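Local coordinates for protein DNA polymerase (Bacillus phage phi29, PDB 2PY5) that replicates the viral genome as a protein-primed, strand-displacing DNA polymerase of high processivity, proofreading its product with a 3'-5' exonuclease, at residues 17-22 with 566-571; 532-537 with 554-559. The protein carries 2 engineered substitutions. One frame throughout, in Å; residues are numbered along the deposited sequence.

Contact 1. Residues 17-22 with 566-571. With nucleotides of chain A.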
ATOM      1  N   THR F  17       5.794  -5.047 -26.898  1.00 31.39           N
ATOM      2  CA  THR F  17       4.575  -5.507 -26.243  1.00 31.82           C
ATOM      3  C   THR F  17       3.971  -6.731 -26.917  1.00 34.00           C
ATOM      4  O   THR F  17       2.786  -6.996 -26.783  1.00 34.19           O
ATOM      5  CB  THR F  17       3.560  -4.354 -26.151  1.00 33.62           C
ATOM      6  OG1 THR F  17       3.078  -4.011 -27.452  1.00 33.13           O
ATOM      7  CG2 THR F  17       4.219  -3.127 -25.496  1.00 33.92           C
ATOM      8  N   LYS F  18       4.816  -7.490 -27.609  1.00 32.41           N
ATOM      9  CA  LYS F  18       4.410  -8.719 -28.289  1.00 34.13           C
ATOM     10  C   LYS F  18       4.906  -9.919 -27.495  1.00 32.71           C
ATOM     11  O   LYS F  18       6.100 -10.028 -27.217  1.00 35.39           O
ATOM     12  CB  LYS F  18       5.034  -8.768 -29.670  1.00 36.23           C
ATOM     13  CG  LYS F  18       4.697  -7.600 -30.570  1.00 38.10           C
ATOM     14  CD  LYS F  18       5.624  -7.624 -31.778  1.00 40.24           C
ATOM     15  CE  LYS F  18       5.225  -6.621 -32.839  1.00 41.87           C
ATOM     16  NZ  LYS F  18       6.055  -6.786 -34.075  1.00 43.14           N
ATOM     17  N   VAL F  19       4.000 -10.826 -27.129  1.00 33.83           N
ATOM     18  CA  VAL F  19       4.399 -12.034 -26.382  1.00 32.91           C
ATOM     19  C   VAL F  19       5.470 -12.864 -27.114  1.00 32.89           C
ATOM     20  O   VAL F  19       6.305 -13.513 -26.475  1.00 37.40           O
ATOM     21  CB  VAL F  19       3.183 -12.919 -25.999  1.00 32.79           C
ATOM     22  CG1 VAL F  19       2.281 -12.179 -25.025  1.00 34.43           C
ATOM     23  CG2 VAL F  19       2.401 -13.348 -27.225  1.00 34.07           C
ATOM     24  N   GLU F  20       5.475 -12.802 -28.451  1.00 33.29           N
ATOM     25  CA  GLU F  20       6.441 -13.558 -29.271  1.00 33.81           C
ATOM     26  C   GLU F  20       7.718 -12.765 -29.532  1.00 33.73           C
ATOM     27  O   GLU F  20       8.656 -13.282 -30.136  1.00 35.95           O
ATOM     28  CB  GLU F  20       5.841 -13.973 -30.628  1.00 37.04           C
ATOM     29  CG  GLU F  20       4.353 -13.813 -30.742  1.00 42.90           C
ATOM     30  CD  GLU F  20       3.946 -12.365 -30.973  1.00 45.05           C
ATOM     31  OE1 GLU F  20       3.257 -11.804 -30.108  1.00 45.01           O
ATOM     32  OE2 GLU F  20       4.334 -11.792 -32.018  1.00 51.14           O
ATOM     33  N   ASP F  21       7.772 -11.516 -29.075  1.00 34.07           N
ATOM     34  CA  ASP F  21       8.920 -10.665 -29.363  1.00 31.83           C
ATOM     35  C   ASP F  21       9.026  -9.546 -28.337  1.00 32.07           C
ATOM     36  O   ASP F  21       8.709  -8.377 -28.607  1.00 32.50           O
ATOM     37  CB  ASP F  21       8.809 -10.100 -30.773  1.00 31.49           C
ATOM     38  CG  ASP F  21      10.033  -9.336 -31.195  1.00 30.06           C
ATOM     39  OD1 ASP F  21       9.960  -8.682 -32.249  1.00 35.35           O
ATOM     40  OD2 ASP F  21      11.057  -9.376 -30.478  1.00 35.92           O
ATOM     41  N   CYS F  22       9.448  -9.943 -27.145  1.00 31.55           N
ATOM     42  CA  CYS F  22       9.489  -9.083 -25.985  1.00 31.61           C
ATOM     43  C   CYS F  22      10.922  -8.708 -25.662  1.00 31.44           C
ATOM     44  O   CYS F  22      11.745  -9.572 -25.331  1.00 32.90           O
ATOM     45  CB  CYS F  22       8.849  -9.813 -24.814  1.00 32.94           C
ATOM     46  SG  CYS F  22       8.881  -8.950 -23.264  1.00 32.86           S
ATOM     47  N   VAL F 566       5.324  -9.032 -20.813  1.00 26.31           N
ATOM     48  CA  VAL F 566       4.374  -8.279 -21.634  1.00 25.54           C
ATOM     49  C   VAL F 566       3.117  -8.021 -20.822  1.00 27.05           C
ATOM     50  O   VAL F 566       2.606  -8.918 -20.156  1.00 27.01           O
ATOM     51  CB  VAL F 566       4.006  -9.042 -22.919  1.00 25.04           C
ATOM     52  CG1 VAL F 566       2.864  -8.345 -23.666  1.00 27.06           C
ATOM     53  CG2 VAL F 566       5.221  -9.171 -23.789  1.00 26.30           C
ATOM     54  N   LEU F 567       2.625  -6.791 -20.887  1.00 25.93           N
ATOM     55  CA  LEU F 567       1.365  -6.406 -20.279  1.00 26.56           C
ATOM     56  C   LEU F 567       0.296  -6.628 -21.332  1.00 29.03           C
ATOM     57  O   LEU F 567       0.221  -5.889 -22.317  1.00 31.52           O
ATOM     58  CB  LEU F 567       1.414  -4.947 -19.844  1.00 26.08           C
ATOM     59  CG  LEU F 567       2.451  -4.677 -18.741  1.00 24.58           C
ATOM     60  CD1 LEU F 567       2.572  -3.195 -18.439  1.00 27.07           C
ATOM     61  CD2 LEU F 567       2.044  -5.448 -17.497  1.00 30.90           C
ATOM     62  N   VAL F 568      -0.456  -7.712 -21.173  1.00 29.93           N
ATOM     63  CA  VAL F 568      -1.489  -8.100 -22.131  1.00 29.04           C
ATOM     64  C   VAL F 568      -2.807  -7.519 -21.670  1.00 31.49           C
ATOM     65  O   VAL F 568      -3.151  -7.639 -20.495  1.00 30.99           O
ATOM     66  CB  VAL F 568      -1.612  -9.634 -22.197  1.00 31.28           C
ATOM     67  CG1 VAL F 568      -2.733 -10.061 -23.141  1.00 33.19           C
ATOM     68  CG2 VAL F 568      -0.301 -10.251 -22.631  1.00 31.46           C
ATOM     69  N   ASP F 569      -3.542  -6.886 -22.582  1.00 31.90           N
ATOM     70  CA  ASP F 569      -4.850  -6.337 -22.241  1.00 37.91           C
ATOM     71  C   ASP F 569      -5.808  -7.490 -21.987  1.00 36.01           C
ATOM     72  O   ASP F 569      -6.013  -8.356 -22.838  1.00 35.47           O
ATOM     73  CB  ASP F 569      -5.387  -5.395 -23.329  1.00 40.30           C
ATOM     74  CG  ASP F 569      -4.698  -4.031 -23.323  1.00 44.57           C
ATOM     75  OD1 ASP F 569      -4.153  -3.622 -22.268  1.00 49.02           O
ATOM     76  OD2 ASP F 569      -4.706  -3.361 -24.378  1.00 48.13           O
ATOM     77  N   ASP F 570      -6.345  -7.499 -20.780  1.00 36.42           N
ATOM     78  CA  ASP F 570      -7.198  -8.552 -20.286  1.00 38.00           C
ATOM     79  C   ASP F 570      -8.592  -7.977 -20.049  1.00 35.41           C
ATOM     80  O   ASP F 570      -8.777  -6.751 -19.963  1.00 32.81           O
ATOM     81  CB  ASP F 570      -6.617  -9.080 -18.966  1.00 44.22           C
ATOM     82  CG  ASP F 570      -7.202 -10.421 -18.549  1.00 48.25           C
ATOM     83  OD1 ASP F 570      -7.446 -11.278 -19.427  1.00 51.21           O
ATOM     84  OD2 ASP F 570      -7.411 -10.622 -17.332  1.00 52.94           O
ATOM     85  N   THR F 571      -9.567  -8.868 -19.932  1.00 35.01           N
ATOM     86  CA  THR F 571     -10.943  -8.474 -19.649  1.00 35.18           C
ATOM     87  C   THR F 571     -11.117  -8.074 -18.180  1.00 35.28           C
ATOM     88  O   THR F 571     -10.838  -8.868 -17.271  1.00 36.51           O
ATOM     89  CB  THR F 571     -11.905  -9.604 -19.961  1.00 34.74           C
ATOM     90  OG1 THR F 571     -11.750  -9.987 -21.330  1.00 37.73           O
ATOM     91  CG2 THR F 571     -13.352  -9.164 -19.719  1.00 37.04           C
TER
ATOM     92  P    DT A   7       6.183   2.727 -18.208  1.00 27.71           P
ATOM     93  OP1  DT A   7       7.273   3.674 -18.488  1.00 28.12           O
ATOM     94  OP2  DT A   7       4.791   3.212 -18.105  1.00 28.50           O
ATOM     95  O5'  DT A   7       6.140   1.575 -19.315  1.00 26.32           O
ATOM     96  C5'  DT A   7       7.283   0.784 -19.603  1.00 24.66           C
ATOM     97  C4'  DT A   7       6.915  -0.185 -20.711  1.00 22.33           C
ATOM     98  O4'  DT A   7       5.809  -1.003 -20.281  1.00 23.57           O
ATOM     99  C3'  DT A   7       6.435   0.443 -22.021  1.00 24.05           C
ATOM    100  O3'  DT A   7       7.515   0.804 -22.892  1.00 23.43           O
ATOM    101  C2'  DT A   7       5.635  -0.710 -22.611  1.00 22.42           C
ATOM    102  C1'  DT A   7       5.001  -1.352 -21.390  1.00 25.68           C
ATOM    103  N1   DT A   7       3.581  -0.918 -21.129  1.00 26.19           N
ATOM    104  C2   DT A   7       2.585  -1.589 -21.792  1.00 27.26           C
ATOM    105  O2   DT A   7       2.797  -2.498 -22.574  1.00 28.07           O
ATOM    106  N3   DT A   7       1.316  -1.164 -21.511  1.00 28.35           N
ATOM    107  C4   DT A   7       0.952  -0.155 -20.643  1.00 29.84           C
ATOM    108  O4   DT A   7      -0.234   0.146 -20.467  1.00 31.28           O
ATOM    109  C5   DT A   7       2.042   0.513 -19.976  1.00 28.58           C
ATOM    110  C7   DT A   7       1.758   1.622 -19.009  1.00 29.10           C
ATOM    111  C6   DT A   7       3.297   0.110 -20.239  1.00 27.41           C
ATOM    112  P    DT A   6       3.948   3.634 -12.957  1.00 23.67           P
ATOM    113  OP1  DT A   6       4.948   4.681 -12.792  1.00 23.00           O
ATOM    114  OP2  DT A   6       2.639   3.917 -13.555  1.00 24.62           O
ATOM    115  O5'  DT A   6       4.549   2.490 -13.914  1.00 22.86           O
ATOM    116  C5'  DT A   6       5.919   2.134 -13.837  1.00 22.53           C
ATOM    117  C4'  DT A   6       6.123   0.938 -14.737  1.00 20.85           C
ATOM    118  O4'  DT A   6       5.350  -0.184 -14.280  1.00 21.97           O
ATOM    119  C3'  DT A   6       5.651   1.177 -16.167  1.00 22.76           C
ATOM    120  O3'  DT A   6       6.639   1.861 -16.934  1.00 24.27           O
ATOM    121  C2'  DT A   6       5.374  -0.241 -16.649  1.00 23.07           C
ATOM    122  C1'  DT A   6       5.005  -1.004 -15.382  1.00 24.15           C
ATOM    123  N1   DT A   6       3.551  -1.310 -15.248  1.00 22.32           N
ATOM    124  C2   DT A   6       3.191  -2.573 -14.850  1.00 22.89           C
ATOM    125  O2   DT A   6       3.987  -3.456 -14.601  1.00 25.49           O
ATOM    126  N3   DT A   6       1.834  -2.765 -14.760  1.00 24.56           N
ATOM    127  C4   DT A   6       0.837  -1.835 -15.004  1.00 24.66           C
ATOM    128  O4   DT A   6      -0.351  -2.120 -14.879  1.00 27.77           O
ATOM    129  C5   DT A   6       1.290  -0.522 -15.386  1.00 25.44           C
ATOM    130  C7   DT A   6       0.309   0.564 -15.675  1.00 27.29           C
ATOM    131  C6   DT A   6       2.618  -0.320 -15.492  1.00 23.78           C
TER
HETATM  132  O   HOH W   1       0.385  -6.129 -25.278  1.00 38.26           O
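Val566 packs its side chain against the loop at Thr17, Lys18, Val19 and Cys22. Its CB lies 4.2 Å from Val19 CG1. Val566 CG1, opposite the backbone N across the first torsion (chi1 172°), meets the main chain of Thr17, 3.4 Å from Thr17 O. Val566 CG2 sits between Lys18 O, 3.6 Å away, and Cys22 SG, 3.7 Å away. Val19 crosses this side chain at about a right angle and also reaches Val568, Val19 CG1 to Val568 CG2 at 4.0 Å. Lys18 to Asp21 form a type I beta turn, closed by Asp21 N to Lys18 O, in the hairpin loop between strands 8-15 and 24-31 of the exonuclease region; strand 564-573 belongs to the C-terminal beta hairpin, in a part of the chain involved in binding DNA and the terminal protein. No direct hydrogen bond joins the two, but one water donates to both Thr17 O and Leu567 O, each at 3.0 Å. Single-stranded DNA of chain A runs along one flank. Thr17 CG2 approaches O2 of DT7 of chain A at 3.3 Å, and Leu567 inserts CD1 between the bases of DT7 and DT6. Thr17 OG1 is taken by His149, and Phe65 of helix 63-76 backs Leu567.

Contact 2. Residues 532-537 with 554-559. With nucleotides of chain B.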
ATOM      1  N   GLY F 532      -9.274  -2.081  -8.848  1.00 32.97           N
ATOM      2  CA  GLY F 532      -8.709  -2.788  -9.984  1.00 34.44           C
ATOM      3  C   GLY F 532      -9.016  -2.144 -11.318  1.00 35.22           C
ATOM      4  O   GLY F 532      -8.415  -2.510 -12.328  1.00 35.81           O
ATOM      5  N   MET F 533      -9.948  -1.191 -11.342  1.00 33.42           N
ATOM      6  CA  MET F 533     -10.288  -0.504 -12.579  1.00 34.68           C
ATOM      7  C   MET F 533      -9.187   0.504 -12.875  1.00 35.51           C
ATOM      8  O   MET F 533      -8.817   1.296 -12.009  1.00 35.97           O
ATOM      9  CB  MET F 533     -11.650   0.193 -12.449  1.00 34.05           C
ATOM     10  CG  MET F 533     -12.202   0.709 -13.740  1.00 35.26           C
ATOM     11  SD  MET F 533     -13.809   1.498 -13.558  1.00 31.84           S
ATOM     12  CE  MET F 533     -14.918   0.087 -13.571  1.00 34.24           C
ATOM     13  N   THR F 534      -8.641   0.454 -14.086  1.00 35.02           N
ATOM     14  CA  THR F 534      -7.599   1.400 -14.487  1.00 36.72           C
ATOM     15  C   THR F 534      -8.247   2.727 -14.841  1.00 34.26           C
ATOM     16  O   THR F 534      -9.460   2.797 -15.005  1.00 35.78           O
ATOM     17  CB  THR F 534      -6.828   0.922 -15.716  1.00 36.75           C
ATOM     18  OG1 THR F 534      -7.703   0.943 -16.850  1.00 37.69           O
ATOM     19  CG2 THR F 534      -6.280  -0.494 -15.505  1.00 39.23           C
ATOM     20  N   ASP F 535      -7.438   3.774 -14.978  1.00 36.01           N
ATOM     21  CA  ASP F 535      -7.953   5.098 -15.343  1.00 35.63           C
ATOM     22  C   ASP F 535      -8.577   5.117 -16.739  1.00 34.77           C
ATOM     23  O   ASP F 535      -9.590   5.773 -16.951  1.00 34.26           O
ATOM     24  CB  ASP F 535      -6.858   6.172 -15.246  1.00 38.55           C
ATOM     25  CG  ASP F 535      -6.461   6.480 -13.814  1.00 40.54           C
ATOM     26  OD1 ASP F 535      -7.317   6.373 -12.906  1.00 41.29           O
ATOM     27  OD2 ASP F 535      -5.284   6.842 -13.595  1.00 43.75           O
ATOM     28  N   LYS F 536      -7.979   4.394 -17.691  1.00 31.95           N
ATOM     29  CA  LYS F 536      -8.539   4.337 -19.041  1.00 33.39           C
ATOM     30  C   LYS F 536      -9.948   3.729 -19.033  1.00 30.08           C
ATOM     31  O   LYS F 536     -10.818   4.165 -19.783  1.00 32.81           O
ATOM     32  CB  LYS F 536      -7.638   3.530 -19.993  1.00 34.67           C
ATOM     33  CG  LYS F 536      -8.041   3.688 -21.459  1.00 37.19           C
ATOM     34  CD  LYS F 536      -7.192   2.876 -22.424  1.00 38.90           C
ATOM     35  CE  LYS F 536      -7.494   3.293 -23.869  1.00 41.02           C
ATOM     36  NZ  LYS F 536      -7.110   2.261 -24.877  1.00 42.96           N
ATOM     37  N   ILE F 537     -10.155   2.711 -18.204  1.00 31.03           N
ATOM     38  CA  ILE F 537     -11.470   2.079 -18.085  1.00 28.97           C
ATOM     39  C   ILE F 537     -12.449   3.034 -17.377  1.00 29.94           C
ATOM     40  O   ILE F 537     -13.599   3.143 -17.776  1.00 30.75           O
ATOM     41  CB  ILE F 537     -11.401   0.728 -17.340  1.00 31.39           C
ATOM     42  CG1 ILE F 537     -10.577  -0.281 -18.154  1.00 30.29           C
ATOM     43  CG2 ILE F 537     -12.805   0.173 -17.108  1.00 32.76           C
ATOM     44  CD1 ILE F 537     -10.324  -1.594 -17.450  1.00 32.72           C
ATOM     45  N   MET F 554      -9.371  -4.033 -21.412  1.00 31.50           N
ATOM     46  CA  MET F 554      -8.455  -2.909 -21.355  1.00 32.71           C
ATOM     47  C   MET F 554      -7.549  -2.931 -20.133  1.00 33.08           C
ATOM     48  O   MET F 554      -6.839  -1.953 -19.897  1.00 35.43           O
ATOM     49  CB  MET F 554      -9.248  -1.604 -21.333  1.00 32.92           C
ATOM     50  CG  MET F 554     -10.149  -1.388 -22.522  1.00 33.50           C
ATOM     51  SD  MET F 554     -11.032   0.174 -22.381  1.00 34.60           S
ATOM     52  CE  MET F 554      -9.967   1.250 -23.326  1.00 37.10           C
ATOM     53  N   LYS F 555      -7.555  -4.021 -19.364  1.00 31.72           N
ATOM     54  CA  LYS F 555      -6.755  -4.080 -18.140  1.00 31.75           C
ATOM     55  C   LYS F 555      -5.451  -4.809 -18.395  1.00 32.05           C
ATOM     56  O   LYS F 555      -5.459  -6.006 -18.656  1.00 34.16           O
ATOM     57  CB  LYS F 555      -7.501  -4.760 -16.992  1.00 33.63           C
ATOM     58  CG  LYS F 555      -6.786  -4.610 -15.638  1.00 36.59           C
ATOM     59  CD  LYS F 555      -7.461  -5.426 -14.572  1.00 39.81           C
ATOM     60  CE  LYS F 555      -6.805  -5.238 -13.205  1.00 41.95           C
ATOM     61  NZ  LYS F 555      -7.703  -5.708 -12.113  1.00 45.33           N
ATOM     62  N   PRO F 556      -4.328  -4.086 -18.313  1.00 32.67           N
ATOM     63  CA  PRO F 556      -3.034  -4.748 -18.477  1.00 32.76           C
ATOM     64  C   PRO F 556      -2.786  -5.803 -17.394  1.00 32.71           C
ATOM     65  O   PRO F 556      -2.968  -5.519 -16.193  1.00 34.98           O
ATOM     66  CB  PRO F 556      -2.030  -3.597 -18.342  1.00 35.21           C
ATOM     67  CG  PRO F 556      -2.796  -2.365 -18.547  1.00 35.39           C
ATOM     68  CD  PRO F 556      -4.183  -2.637 -18.107  1.00 34.13           C
ATOM     69  N   LYS F 557      -2.400  -7.000 -17.830  1.00 31.91           N
ATOM     70  CA  LYS F 557      -1.995  -8.093 -16.950  1.00 30.94           C
ATOM     71  C   LYS F 557      -0.598  -8.558 -17.358  1.00 28.51           C
ATOM     72  O   LYS F 557      -0.359  -8.828 -18.522  1.00 30.24           O
ATOM     73  CB  LYS F 557      -2.967  -9.260 -17.075  1.00 32.80           C
ATOM     74  N   PRO F 558       0.333  -8.645 -16.399  1.00 30.07           N
ATOM     75  CA  PRO F 558       1.698  -9.046 -16.725  1.00 29.33           C
ATOM     76  C   PRO F 558       1.858 -10.553 -16.953  1.00 31.90           C
ATOM     77  O   PRO F 558       1.436 -11.366 -16.127  1.00 32.87           O
ATOM     78  CB  PRO F 558       2.486  -8.591 -15.506  1.00 31.29           C
ATOM     79  CG  PRO F 558       1.506  -8.671 -14.401  1.00 28.67           C
ATOM     80  CD  PRO F 558       0.182  -8.334 -14.969  1.00 30.55           C
ATOM     81  N   VAL F 559       2.471 -10.908 -18.080  1.00 26.98           N
ATOM     82  CA  VAL F 559       2.752 -12.286 -18.418  1.00 26.44           C
ATOM     83  C   VAL F 559       4.262 -12.416 -18.626  1.00 27.48           C
ATOM     84  O   VAL F 559       4.850 -11.636 -19.378  1.00 29.00           O
ATOM     85  CB  VAL F 559       2.014 -12.694 -19.722  1.00 27.55           C
ATOM     86  CG1 VAL F 559       2.329 -14.137 -20.101  1.00 31.36           C
ATOM     87  CG2 VAL F 559       0.512 -12.462 -19.563  1.00 29.78           C
TER
ATOM     88  O5'  DG B   1     -15.523  -6.345  -6.859  1.00 77.06           O
ATOM     89  C5'  DG B   1     -14.870  -6.784  -8.060  1.00 76.17           C
ATOM     90  C4'  DG B   1     -13.546  -7.461  -7.760  1.00 74.69           C
ATOM     91  O4'  DG B   1     -12.697  -6.557  -7.018  1.00 73.74           O
ATOM     92  C3'  DG B   1     -13.648  -8.719  -6.892  1.00 74.16           C
ATOM     93  O3'  DG B   1     -13.523  -9.948  -7.660  1.00 74.62           O
ATOM     94  C2'  DG B   1     -12.572  -8.532  -5.814  1.00 73.12           C
ATOM     95  C1'  DG B   1     -11.759  -7.342  -6.323  1.00 71.23           C
ATOM     96  N9   DG B   1     -11.110  -6.489  -5.325  1.00 70.58           N
ATOM     97  C8   DG B   1     -11.524  -6.194  -4.044  1.00 70.10           C
ATOM     98  N7   DG B   1     -10.720  -5.387  -3.410  1.00 70.04           N
ATOM     99  C5   DG B   1      -9.709  -5.127  -4.325  1.00 70.05           C
ATOM    100  C6   DG B   1      -8.551  -4.318  -4.209  1.00 69.83           C
ATOM    101  O6   DG B   1      -8.178  -3.646  -3.236  1.00 70.07           O
ATOM    102  N1   DG B   1      -7.789  -4.331  -5.378  1.00 69.63           N
ATOM    103  C2   DG B   1      -8.098  -5.033  -6.520  1.00 69.84           C
ATOM    104  N2   DG B   1      -7.240  -4.919  -7.547  1.00 69.85           N
ATOM    105  N3   DG B   1      -9.180  -5.795  -6.641  1.00 69.71           N
ATOM    106  C4   DG B   1      -9.937  -5.795  -5.511  1.00 69.98           C
TER
HETATM  107  O   HOH W   2      -6.433   0.453 -19.012  1.00 33.98           O
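Met554 turns CG away from its carbonyl carbon (chi1 -59°), runs straight through chi2 and bends at chi3 (95°), which lays its methyl CE across the extended chain of Lys536. The two side chains cross at about a right angle. Met554 CE lies 3.3 Å from Lys536 CD, closer than ordinary carbon contact, so the exact spacing is doubtful. Nearer the backbone, Met554 CB lies 3.7 Å from Ile537 CG1, the two side chains running alongside in opposite senses, while Phe550 and Phe572 border Ile537 elsewhere. Thr534 occupies the N-cap of helix 535-538: its OG1 accepts a weak bond from Ile537 N. The same hydroxyl is joined through a water to Met554 O, with both water distances, to Thr534 OG1 and to Met554 O, at 2.6 Å. The helix start is thereby tied to strand 551-561 of the C-terminal hairpin at a classic beta bulge, where Met554 and Lys555 together face Asp570. The methyl branch of Thr534, CG2, meets Pro556 CD tip to tip at 4.0 Å and crosses Lys555 at a slant, 4.1 Å from Lys555 CG. Lys555 itself stretches out beyond CG and carries NZ to Gly532 O, a weak hydrogen bond of 3.3 Å. Gly532 has phi 85°, a backbone shape that favours glycine, and Lys555 NZ lies 3.8 Å from Gly532 CA. DNA is near each segment: Gly532 CA is 3.6 Å from N2 of DG1 of chain B, and Pro556 packs on a thymine base.

From the N terminus, the chain first passes 17-22, the turn between two exonuclease strands, and meets its partner in contact 1 only after 543 intervening residues, at 566-571. Contact 2 falls wholly within that long excursion and closes a short loop of 16 residues, joining the start of helix 535-538 to strand 551-561. The chain then turns back as strand 564-573, antiparallel to 551-561, and delivers contact 1. The contact centres are 12 Å apart, and the hairpin couples them directly: Asp570 N lies 2.7 Å from Lys555 O, and Val568 O 2.8 Å from Lys557 N, both probable hydrogen bonds. Through the hairpin, the exonuclease loop 17-22 is linked to segment 532-537 of the polymerization region.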